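Local atomic coordinates of MlnE (Bacillus amyloliquefaciens subsp. plantarum, PDB entry 5D2E), a protein that probably reduces beta-keto groups of growing polyketides with NADPH, this chain being the N-terminal B-type ketoreductase part of a macrolactin assembly-line synthase. Residues 405-411 / 425-431; 359-365 / 379-384; 443-449 / 491-497. All coordinates share one frame; numbering follows the deposited sequence.

Contact 1: residues 405-411 / 425-431; sequences MFSSLSA and NGCMDGF. With NAP (NADP nicotinamide-adenine-dinucleotide phosphate), chain B.
M405 and M428 run alongside one another, pointing opposite ways, where strand 402-408 lies against helix 419-437. Along M428 from its root, CB sits 3.7 Å from SD of M405, CG stays near that same SD, and SD of M428 then draws level with M405 CB at 3.9 Å. The methyl CE finishes against the strand backbone, 3.3 Å from O of F406, and it is the bend at chi3 (-58°) that brings it there. Farther along, the contact turns polar. S407 OG donates to D429 OD1 at 2.8 Å, approaching the carboxylate on its syn side but 29° out of its plane. S446 OG also bonds to OD1 and N448 ND2 to OD2, so three bonds grip this buried carboxylate. N425 lays its amide beside S408, with ND2 3.6 Å from S408 CB; its ND2 is bonded to Y421 O and its OD1 to K384 NZ. On the cofactor side, O of S407 comes within 3.2 Å of C6N of NADP, at the nicotinamide. Strand, helix and cofactor are placed as in the Rossmann-type core of short-chain dehydrogenases/reductases, the superfamily to which ketoreductase domains belong.

Contact 2: residues 359-365 / 379-384; sequences HSAGLVK and EVIAPK. With NAP (NADP nicotinamide-adenine-dinucleotide phosphate), chain B.
P383 packs its ring on A361 and G362 and turns its carbonyl oxygen to H359, the tight half of this contact. Its ring carbon CG packs 3.9 Å from CA of G362, while its carbonyl oxygen lies at the edge of the H359 imidazole. H359 NE2 donates to P383 O at 2.9 Å, but the bond is weak, bent to 128° at the hydrogen. The other ring nitrogen, ND1, is bonded to T279, so the imidazole is held at two points on its rim. Beside it K384 runs extended past A361 and G362 until its last torsion (chi4 -68°) turns NZ into the nicotinamide ribose, 2.7 Å from O3D of NADP, with a weaker bond to O2D. O3D in turn donates to S360 O. Water 1 sits over one face of the H359 ring, accepts from K384 NZ, and donates to O of H359 and O of A361. On the adenosine side, G362 N reaches the ribose oxygen O4B of NADP at 3.2 Å.

Toward the surface the grip relaxes. L363 rests its methyls on the backbone of E379, CD2 lying 3.7 Å from O of E379. Water 2 bridges the backbones, accepting from L363 N and donating to V380 O. On the solvent side of the contact, K365 CB packs on CG2 of V380, and K365 NZ makes a salt bridge to OE1 of E379, 3.0 Å long, though the exact placing of the lysine tip is uncertain. Polarity is thus divided: charge pairs with charge near solvent, whereas on the buried side K384 NZ and S360 O grip the ribose diol and water 1 ties K384 to the carbonyls of H359 and A361, which is consistent with this side holding the nicotinamide ribose in a set orientation.

Contact 3: residues 443-449 / 491-497; sequences KTLSINW and SASQLAV. With NAP (NADP nicotinamide-adenine-dinucleotide phosphate), chain B.
Two parallel strands at one side of the Rossmann-type core, 443-453 and 494-499, are zipped together here. Four backbone bonds join them in turn: S446 N to S493 O, L495 N to S446 O, N448 N to L495 O at 2.8 Å, and V497 N to N448 O at 3.0 Å, the last almost straight at 177°. Between these bonds CA-H groups also lean on carbonyls, as where I447 CA approaches L495 O.

On the face that carries N448 and Q494, the two amides reach across the strands with their planes 50° apart. Q494 is stretched out beyond CG, and its NE2 donates to N448 OD1 over 2.8 Å, the acceptor lying in the plane of the Q494 amide. ND2 of N448 is bonded to S408 O on the next strand. The face carrying I447 and L495 is apolar: I447 CG2 meets V497 CG2 at 3.8 Å and also sits 3.5 Å above the W449 ring, over its centre, while V497 CG2 touches W449 CZ3 as well. W449 continues to the cofactor, its O lying 3.3 Å from C5N of NADP. At the start of strand 443-453, K443 NZ, bonded to R490 O and to water 3, makes only a weak bond to A492 O. This is the pairing of the last two strands in the seven-stranded parallel sheet characteristic of short-chain dehydrogenases/reductases.

Along the chain the three contacts come in series, with no nesting or crossing. Contact 2 is first: the chain leaves strand 356-359, passes through helix 374-381 and returns beside its own loop. After helix 386-394, contact 1 closes the short excursion from strand 402-408 into helix 419-437, and contact 3 closes a longer one, from strand 443-453 through helix 477-488 to strand 494-499. Contacts 1 and 2 meet where F406 N bonds to H359 O, and contacts 1 and 3 where M405 N bonds to L445 O; contacts 2 and 3 do not touch. All three reach NADP, and strand 494-499 also pairs with strand 35-46, tying the core to the N-terminal region.

Contact 1: residues 405-411 / 425-431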
# COMPACT_ATOMS: atom_id res chain seq x y z
N MET A 405 9.97 1.68 -6.16
CA MET A 405 8.61 1.25 -6.40
C MET A 405 7.73 2.46 -6.81
O MET A 405 7.66 3.50 -6.14
CB MET A 405 8.10 0.56 -5.15
CG MET A 405 8.84 -0.76 -4.89
SD MET A 405 8.59 -1.31 -3.19
CE MET A 405 9.79 -0.21 -2.48
N PHE A 406 7.02 2.30 -7.94
CA PHE A 406 6.06 3.34 -8.44
C PHE A 406 4.71 3.08 -7.80
O PHE A 406 3.89 2.26 -8.28
CB PHE A 406 5.99 3.32 -9.97
CG PHE A 406 7.19 4.00 -10.67
CD1 PHE A 406 8.32 4.44 -9.97
CD2 PHE A 406 7.18 4.21 -12.02
CE1 PHE A 406 9.37 5.10 -10.58
CE2 PHE A 406 8.25 4.87 -12.64
CZ PHE A 406 9.33 5.32 -11.93
N SER A 407 4.51 3.73 -6.66
CA SER A 407 3.31 3.58 -5.90
C SER A 407 2.33 4.69 -6.34
O SER A 407 2.52 5.34 -7.37
CB SER A 407 3.67 3.61 -4.41
OG SER A 407 2.54 3.28 -3.62
N SER A 408 1.27 4.90 -5.57
CA SER A 408 0.21 5.77 -5.94
C SER A 408 -0.23 6.52 -4.73
O SER A 408 -0.27 6.00 -3.61
CB SER A 408 -0.96 4.94 -6.53
OG SER A 408 -2.13 5.73 -6.64
N LEU A 409 -0.57 7.78 -4.96
CA LEU A 409 -1.22 8.59 -4.01
C LEU A 409 -2.56 8.03 -3.51
O LEU A 409 -2.96 8.34 -2.38
CB LEU A 409 -1.38 10.01 -4.55
CG LEU A 409 -1.74 11.15 -3.62
CD1 LEU A 409 -0.67 11.34 -2.55
CD2 LEU A 409 -1.92 12.41 -4.46
N SER A 410 -3.18 7.13 -4.28
CA SER A 410 -4.34 6.39 -3.82
C SER A 410 -4.10 5.57 -2.52
O SER A 410 -5.04 5.28 -1.81
CB SER A 410 -4.90 5.50 -4.91
OG SER A 410 -4.11 4.31 -5.07
N ALA A 411 -2.82 5.25 -2.21
CA ALA A 411 -2.51 4.52 -0.96
C ALA A 411 -2.78 5.39 0.26
O ALA A 411 -3.06 4.91 1.39
CB ALA A 411 -1.05 4.03 -0.99
N ASN A 425 -0.63 -0.69 -3.59
CA ASN A 425 0.37 0.31 -3.58
C ASN A 425 0.86 0.51 -2.13
O ASN A 425 2.05 0.64 -1.89
CB ASN A 425 -0.15 1.58 -4.20
CG ASN A 425 -0.15 1.49 -5.74
OD1 ASN A 425 0.91 1.45 -6.35
ND2 ASN A 425 -1.32 1.34 -6.34
N GLY A 426 -0.08 0.47 -1.17
CA GLY A 426 0.27 0.67 0.23
C GLY A 426 1.18 -0.44 0.72
O GLY A 426 2.04 -0.21 1.59
N CYS A 427 1.03 -1.62 0.14
CA CYS A 427 1.89 -2.74 0.43
C CYS A 427 3.37 -2.48 0.02
O CYS A 427 4.27 -2.71 0.82
CB CYS A 427 1.31 -3.98 -0.13
SG CYS A 427 2.27 -5.39 0.33
N MET A 428 3.61 -1.92 -1.16
CA MET A 428 4.94 -1.47 -1.52
C MET A 428 5.50 -0.45 -0.58
O MET A 428 6.67 -0.49 -0.25
CB MET A 428 4.97 -0.90 -2.96
CG MET A 428 4.51 -1.91 -3.96
SD MET A 428 4.85 -1.59 -5.69
CE MET A 428 4.07 -0.01 -5.96
N ASP A 429 4.68 0.52 -0.19
CA ASP A 429 5.09 1.55 0.70
C ASP A 429 5.66 0.95 2.04
O ASP A 429 6.74 1.38 2.51
CB ASP A 429 3.98 2.52 1.06
CG ASP A 429 3.34 3.22 -0.16
OD1 ASP A 429 3.94 3.26 -1.24
OD2 ASP A 429 2.24 3.77 0.04
N GLY A 430 4.95 -0.03 2.60
CA GLY A 430 5.41 -0.74 3.80
C GLY A 430 6.58 -1.70 3.54
O GLY A 430 7.45 -1.88 4.43
N PHE A 431 6.69 -2.21 2.32
CA PHE A 431 7.73 -3.14 2.00
C PHE A 431 9.12 -2.51 2.07
O PHE A 431 10.13 -3.21 2.23
CB PHE A 431 7.49 -3.80 0.64
CG PHE A 431 8.43 -4.96 0.35
CD1 PHE A 431 8.30 -6.17 1.03
CD2 PHE A 431 9.48 -4.82 -0.57
CE1 PHE A 431 9.18 -7.24 0.78
CE2 PHE A 431 10.31 -5.90 -0.86
CZ PHE A 431 10.19 -7.10 -0.19
PA NAP B . 0.64 1.26 -17.87
O1A NAP B . 1.02 2.04 -19.15
O2A NAP B . -0.48 0.23 -17.84
O5B NAP B . 1.99 0.45 -17.54
C5B NAP B . 1.96 -0.57 -16.55
C4B NAP B . 2.65 -1.73 -17.22
O4B NAP B . 2.68 -2.83 -16.28
C3B NAP B . 1.94 -2.28 -18.49
O3B NAP B . 2.72 -2.03 -19.66
C2B NAP B . 1.84 -3.80 -18.24
O2B NAP B . 2.19 -4.52 -19.39
C1B NAP B . 2.80 -4.01 -17.05
N9A NAP B . 2.45 -5.11 -16.17
C8A NAP B . 1.24 -5.33 -15.52
N7A NAP B . 1.26 -6.52 -14.82
C5A NAP B . 2.50 -7.03 -14.97
C6A NAP B . 3.19 -8.22 -14.53
N6A NAP B . 2.51 -9.08 -13.71
N1A NAP B . 4.50 -8.45 -15.00
C2A NAP B . 5.11 -7.55 -15.80
N3A NAP B . 4.52 -6.41 -16.25
C4A NAP B . 3.26 -6.12 -15.89
O3 NAP B . 0.40 2.28 -16.62
PN NAP B . 1.26 3.62 -16.28
O1N NAP B . 0.36 4.83 -16.36
O2N NAP B . 2.59 3.44 -16.97
O5D NAP B . 1.62 3.50 -14.71
C5D NAP B . 2.80 2.70 -14.39
C4D NAP B . 2.98 2.52 -12.88
O4D NAP B . 2.92 3.75 -12.18
C3D NAP B . 1.83 1.65 -12.33
O3D NAP B . 2.36 0.71 -11.43
C2D NAP B . 0.88 2.64 -11.67
O2D NAP B . 0.10 2.02 -10.61
C1D NAP B . 1.82 3.80 -11.22
N1N NAP B . 1.06 5.07 -11.19
C2N NAP B . 0.70 5.73 -12.35
C3N NAP B . -0.03 6.93 -12.39
C7N NAP B . -0.40 7.65 -13.72
O7N NAP B . -1.09 8.67 -13.70
N7N NAP B . 0.03 7.23 -14.92
C4N NAP B . -0.43 7.47 -11.15
C5N NAP B . -0.10 6.78 -9.98
C6N NAP B . 0.66 5.60 -10.01
P2B NAP B . 1.69 -6.05 -19.71
O1X NAP B . 0.17 -6.08 -19.73
O2X NAP B . 2.37 -6.42 -21.07
O3X NAP B . 2.21 -6.89 -18.57

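Contact 2: residues 359-365 / 379-384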
# COMPACT_ATOMS: atom_id res chain seq x y z
N HIS A 359 10.26 -0.35 -10.47
CA HIS A 359 9.12 -1.31 -10.52
C HIS A 359 7.87 -0.57 -10.85
O HIS A 359 7.26 0.03 -9.98
CB HIS A 359 9.05 -2.06 -9.19
CG HIS A 359 7.94 -3.06 -9.08
ND1 HIS A 359 7.53 -3.87 -10.11
CD2 HIS A 359 7.14 -3.35 -8.03
CE1 HIS A 359 6.56 -4.66 -9.68
NE2 HIS A 359 6.31 -4.36 -8.41
N SER A 360 7.50 -0.60 -12.15
CA SER A 360 6.38 0.22 -12.66
C SER A 360 5.22 -0.67 -13.09
O SER A 360 4.17 -0.16 -13.48
CB SER A 360 6.83 1.05 -13.89
OG SER A 360 5.92 2.06 -14.16
N ALA A 361 5.40 -1.99 -13.06
CA ALA A 361 4.35 -2.91 -13.43
C ALA A 361 3.13 -2.70 -12.55
O ALA A 361 3.22 -2.49 -11.31
CB ALA A 361 4.83 -4.35 -13.28
N GLY A 362 1.98 -2.72 -13.17
CA GLY A 362 0.73 -2.53 -12.48
C GLY A 362 -0.47 -2.54 -13.39
O GLY A 362 -0.34 -2.53 -14.63
N LEU A 363 -1.63 -2.73 -12.77
CA LEU A 363 -2.88 -2.55 -13.49
C LEU A 363 -3.95 -2.01 -12.61
O LEU A 363 -3.87 -2.07 -11.39
CB LEU A 363 -3.34 -3.82 -14.12
CG LEU A 363 -3.49 -5.03 -13.29
CD1 LEU A 363 -4.83 -5.68 -13.60
CD2 LEU A 363 -2.40 -6.01 -13.68
N VAL A 364 -4.97 -1.50 -13.26
CA VAL A 364 -6.04 -0.81 -12.64
C VAL A 364 -7.29 -1.52 -13.14
O VAL A 364 -7.39 -1.85 -14.30
CB VAL A 364 -6.01 0.64 -13.14
CG1 VAL A 364 -7.30 1.35 -12.89
CG2 VAL A 364 -4.84 1.38 -12.50
N LYS A 365 -8.22 -1.81 -12.26
CA LYS A 365 -9.52 -2.38 -12.65
C LYS A 365 -10.46 -1.84 -11.64
O LYS A 365 -10.83 -2.54 -10.69
CB LYS A 365 -9.56 -3.89 -12.48
CG LYS A 365 -8.99 -4.80 -13.51
CD LYS A 365 -9.64 -6.18 -13.26
CE LYS A 365 -8.87 -7.34 -13.87
NZ LYS A 365 -9.02 -7.44 -15.36
N GLU A 379 -6.00 -10.12 -9.39
CA GLU A 379 -5.34 -9.52 -10.55
C GLU A 379 -4.70 -8.21 -10.28
O GLU A 379 -3.59 -7.98 -10.72
CB GLU A 379 -6.33 -9.33 -11.72
CG GLU A 379 -6.71 -10.66 -12.32
CD GLU A 379 -7.68 -10.40 -13.48
OE1 GLU A 379 -7.26 -9.74 -14.45
OE2 GLU A 379 -8.85 -10.72 -13.32
N VAL A 380 -5.41 -7.31 -9.62
CA VAL A 380 -4.86 -5.98 -9.36
C VAL A 380 -3.66 -6.03 -8.42
O VAL A 380 -2.71 -5.27 -8.60
CB VAL A 380 -5.94 -5.07 -8.82
CG1 VAL A 380 -5.39 -3.81 -8.19
CG2 VAL A 380 -6.95 -4.76 -9.91
N ILE A 381 -3.71 -6.89 -7.39
CA ILE A 381 -2.64 -6.88 -6.41
C ILE A 381 -1.39 -7.66 -6.86
O ILE A 381 -0.30 -7.42 -6.30
CB ILE A 381 -3.06 -7.39 -5.00
CG1 ILE A 381 -3.27 -8.89 -4.96
CG2 ILE A 381 -4.27 -6.59 -4.51
CD1 ILE A 381 -3.51 -9.41 -3.53
N ALA A 382 -1.55 -8.59 -7.81
CA ALA A 382 -0.45 -9.50 -8.15
C ALA A 382 0.88 -8.79 -8.41
O ALA A 382 1.87 -9.20 -7.84
CB ALA A 382 -0.82 -10.34 -9.40
N PRO A 383 0.92 -7.75 -9.27
CA PRO A 383 2.25 -7.23 -9.55
C PRO A 383 2.93 -6.42 -8.46
O PRO A 383 4.17 -6.32 -8.40
CB PRO A 383 2.04 -6.34 -10.77
CG PRO A 383 0.57 -5.98 -10.75
CD PRO A 383 -0.11 -7.15 -10.13
N LYS A 384 2.11 -5.77 -7.64
CA LYS A 384 2.56 -4.83 -6.62
C LYS A 384 2.73 -5.50 -5.24
O LYS A 384 3.48 -5.03 -4.41
CB LYS A 384 1.56 -3.66 -6.55
CG LYS A 384 1.71 -2.68 -7.70
CD LYS A 384 0.63 -1.70 -7.77
CE LYS A 384 0.78 -0.75 -8.96
NZ LYS A 384 1.93 0.15 -8.81
PA NAP B . 0.64 1.26 -17.87
O1A NAP B . 1.02 2.04 -19.15
O2A NAP B . -0.48 0.23 -17.84
O5B NAP B . 1.99 0.45 -17.54
C5B NAP B . 1.96 -0.57 -16.55
C4B NAP B . 2.65 -1.73 -17.22
O4B NAP B . 2.68 -2.83 -16.28
C3B NAP B . 1.94 -2.28 -18.49
O3B NAP B . 2.72 -2.03 -19.66
C2B NAP B . 1.84 -3.80 -18.24
O2B NAP B . 2.19 -4.52 -19.39
C1B NAP B . 2.80 -4.01 -17.05
N9A NAP B . 2.45 -5.11 -16.17
C8A NAP B . 1.24 -5.33 -15.52
N7A NAP B . 1.26 -6.52 -14.82
C5A NAP B . 2.50 -7.03 -14.97
C6A NAP B . 3.19 -8.22 -14.53
N6A NAP B . 2.51 -9.08 -13.71
N1A NAP B . 4.50 -8.45 -15.00
C2A NAP B . 5.11 -7.55 -15.80
N3A NAP B . 4.52 -6.41 -16.25
C4A NAP B . 3.26 -6.12 -15.89
O3 NAP B . 0.40 2.28 -16.62
PN NAP B . 1.26 3.62 -16.28
O1N NAP B . 0.36 4.83 -16.36
O2N NAP B . 2.59 3.44 -16.97
O5D NAP B . 1.62 3.50 -14.71
C5D NAP B . 2.80 2.70 -14.39
C4D NAP B . 2.98 2.52 -12.88
O4D NAP B . 2.92 3.75 -12.18
C3D NAP B . 1.83 1.65 -12.33
O3D NAP B . 2.36 0.71 -11.43
C2D NAP B . 0.88 2.64 -11.67
O2D NAP B . 0.10 2.02 -10.61
C1D NAP B . 1.82 3.80 -11.22
N1N NAP B . 1.06 5.07 -11.19
C2N NAP B . 0.70 5.73 -12.35
C3N NAP B . -0.03 6.93 -12.39
C7N NAP B . -0.40 7.65 -13.72
O7N NAP B . -1.09 8.67 -13.70
N7N NAP B . 0.03 7.23 -14.92
C4N NAP B . -0.43 7.47 -11.15
C5N NAP B . -0.10 6.78 -9.98
C6N NAP B . 0.66 5.60 -10.01
P2B NAP B . 1.69 -6.05 -19.71
O1X NAP B . 0.17 -6.08 -19.73
O2X NAP B . 2.37 -6.42 -21.07
O3X NAP B . 2.21 -6.89 -18.57
O HOH W 1 4.41 -1.04 -9.37
O HOH W 2 -1.89 -3.01 -9.87

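Contact 3: residues 443-449 / 491-497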
# COMPACT_ATOMS: atom_id res chain seq x y z
N LYS A 443 19.66 2.37 -2.40
CA LYS A 443 18.53 3.19 -2.04
C LYS A 443 17.24 2.39 -2.27
O LYS A 443 17.12 1.69 -3.30
CB LYS A 443 18.53 4.50 -2.83
CG LYS A 443 17.31 5.36 -2.48
CD LYS A 443 17.55 6.85 -2.42
CE LYS A 443 16.44 7.56 -1.67
NZ LYS A 443 16.41 7.54 -0.19
N THR A 444 16.39 2.39 -1.25
CA THR A 444 15.05 1.82 -1.33
C THR A 444 14.07 2.99 -1.27
O THR A 444 14.18 3.85 -0.41
CB THR A 444 14.80 0.88 -0.14
OG1 THR A 444 15.56 -0.29 -0.37
CG2 THR A 444 13.34 0.46 -0.06
N LEU A 445 13.12 3.06 -2.23
CA LEU A 445 12.19 4.17 -2.23
C LEU A 445 10.88 3.73 -2.87
O LEU A 445 10.88 3.02 -3.88
CB LEU A 445 12.77 5.29 -3.05
CG LEU A 445 11.87 6.48 -3.32
CD1 LEU A 445 11.50 7.23 -2.07
CD2 LEU A 445 12.50 7.45 -4.29
N SER A 446 9.78 4.11 -2.23
CA SER A 446 8.48 4.00 -2.81
C SER A 446 8.00 5.42 -3.02
O SER A 446 8.00 6.20 -2.07
CB SER A 446 7.48 3.29 -1.86
OG SER A 446 6.20 3.07 -2.51
N ILE A 447 7.55 5.72 -4.26
CA ILE A 447 7.01 7.03 -4.58
C ILE A 447 5.50 6.98 -4.80
O ILE A 447 5.04 6.26 -5.68
CB ILE A 447 7.65 7.61 -5.86
CG1 ILE A 447 9.15 7.68 -5.72
CG2 ILE A 447 7.04 8.98 -6.16
CD1 ILE A 447 9.92 7.98 -7.03
N ASN A 448 4.74 7.72 -4.00
CA ASN A 448 3.31 7.75 -4.18
C ASN A 448 2.99 8.86 -5.26
O ASN A 448 2.82 10.07 -4.94
CB ASN A 448 2.62 8.11 -2.93
CG ASN A 448 2.87 7.11 -1.79
OD1 ASN A 448 3.64 7.41 -0.90
ND2 ASN A 448 2.16 5.99 -1.80
N TRP A 449 2.97 8.40 -6.49
CA TRP A 449 2.64 9.29 -7.62
C TRP A 449 1.16 9.67 -7.71
O TRP A 449 0.29 8.84 -7.49
CB TRP A 449 2.95 8.57 -8.91
CG TRP A 449 4.36 8.29 -9.19
CD1 TRP A 449 4.90 7.03 -9.41
CD2 TRP A 449 5.44 9.21 -9.35
NE1 TRP A 449 6.21 7.15 -9.68
CE2 TRP A 449 6.58 8.46 -9.66
CE3 TRP A 449 5.55 10.61 -9.29
CZ2 TRP A 449 7.84 9.06 -9.94
CZ3 TRP A 449 6.80 11.22 -9.63
CH2 TRP A 449 7.94 10.43 -9.87
N SER A 491 16.60 11.45 1.85
CA SER A 491 16.81 10.26 2.69
C SER A 491 15.52 9.50 3.03
O SER A 491 15.60 8.40 3.51
CB SER A 491 17.55 10.62 3.99
OG SER A 491 16.73 11.47 4.74
N ALA A 492 14.35 10.05 2.75
CA ALA A 492 13.12 9.33 3.04
C ALA A 492 13.00 8.09 2.16
O ALA A 492 13.37 8.08 0.98
CB ALA A 492 11.91 10.23 2.87
N SER A 493 12.46 7.04 2.73
CA SER A 493 12.23 5.82 1.92
C SER A 493 10.81 5.76 1.35
O SER A 493 10.51 4.85 0.56
CB SER A 493 12.60 4.58 2.74
OG SER A 493 11.77 4.49 3.82
N GLN A 494 9.94 6.66 1.78
CA GLN A 494 8.62 6.84 1.15
C GLN A 494 8.36 8.32 0.95
O GLN A 494 8.44 9.12 1.93
CB GLN A 494 7.48 6.30 2.00
CG GLN A 494 6.08 6.49 1.30
CD GLN A 494 4.88 6.05 2.15
OE1 GLN A 494 5.05 5.58 3.27
NE2 GLN A 494 3.69 6.24 1.64
N LEU A 495 8.06 8.71 -0.30
CA LEU A 495 7.73 10.09 -0.60
C LEU A 495 6.49 10.14 -1.50
O LEU A 495 6.36 9.32 -2.38
CB LEU A 495 8.92 10.79 -1.31
CG LEU A 495 10.14 11.10 -0.40
CD1 LEU A 495 11.31 11.48 -1.27
CD2 LEU A 495 9.83 12.22 0.58
N ALA A 496 5.58 11.05 -1.17
CA ALA A 496 4.40 11.32 -1.97
C ALA A 496 4.61 12.60 -2.80
O ALA A 496 5.10 13.60 -2.31
CB ALA A 496 3.21 11.48 -1.14
N VAL A 497 4.16 12.55 -4.04
CA VAL A 497 4.25 13.67 -4.96
C VAL A 497 2.82 14.11 -5.21
O VAL A 497 2.00 13.30 -5.59
CB VAL A 497 4.93 13.30 -6.28
CG1 VAL A 497 4.94 14.54 -7.20
CG2 VAL A 497 6.37 12.77 -6.11
PA NAP B . 0.64 1.26 -17.87
O1A NAP B . 1.02 2.04 -19.15
O2A NAP B . -0.48 0.23 -17.84
O5B NAP B . 1.99 0.45 -17.54
C5B NAP B . 1.96 -0.57 -16.55
C4B NAP B . 2.65 -1.73 -17.22
O4B NAP B . 2.68 -2.83 -16.28
C3B NAP B . 1.94 -2.28 -18.49
O3B NAP B . 2.72 -2.03 -19.66
C2B NAP B . 1.84 -3.80 -18.24
O2B NAP B . 2.19 -4.52 -19.39
C1B NAP B . 2.80 -4.01 -17.05
N9A NAP B . 2.45 -5.11 -16.17
C8A NAP B . 1.24 -5.33 -15.52
N7A NAP B . 1.26 -6.52 -14.82
C5A NAP B . 2.50 -7.03 -14.97
C6A NAP B . 3.19 -8.22 -14.53
N6A NAP B . 2.51 -9.08 -13.71
N1A NAP B . 4.50 -8.45 -15.00
C2A NAP B . 5.11 -7.55 -15.80
N3A NAP B . 4.52 -6.41 -16.25
C4A NAP B . 3.26 -6.12 -15.89
O3 NAP B . 0.40 2.28 -16.62
PN NAP B . 1.26 3.62 -16.28
O1N NAP B . 0.36 4.83 -16.36
O2N NAP B . 2.59 3.44 -16.97
O5D NAP B . 1.62 3.50 -14.71
C5D NAP B . 2.80 2.70 -14.39
C4D NAP B . 2.98 2.52 -12.88
O4D NAP B . 2.92 3.75 -12.18
C3D NAP B . 1.83 1.65 -12.33
O3D NAP B . 2.36 0.71 -11.43
C2D NAP B . 0.88 2.64 -11.67
O2D NAP B . 0.10 2.02 -10.61
C1D NAP B . 1.82 3.80 -11.22
N1N NAP B . 1.06 5.07 -11.19
C2N NAP B . 0.70 5.73 -12.35
C3N NAP B . -0.03 6.93 -12.39
C7N NAP B . -0.40 7.65 -13.72
O7N NAP B . -1.09 8.67 -13.70
N7N NAP B . 0.03 7.23 -14.92
C4N NAP B . -0.43 7.47 -11.15
C5N NAP B . -0.10 6.78 -9.98
C6N NAP B . 0.66 5.60 -10.01
P2B NAP B . 1.69 -6.05 -19.71
O1X NAP B . 0.17 -6.08 -19.73
O2X NAP B . 2.37 -6.42 -21.07
O3X NAP B . 2.21 -6.89 -18.57
O HOH W 3 14.51 9.69 -0.58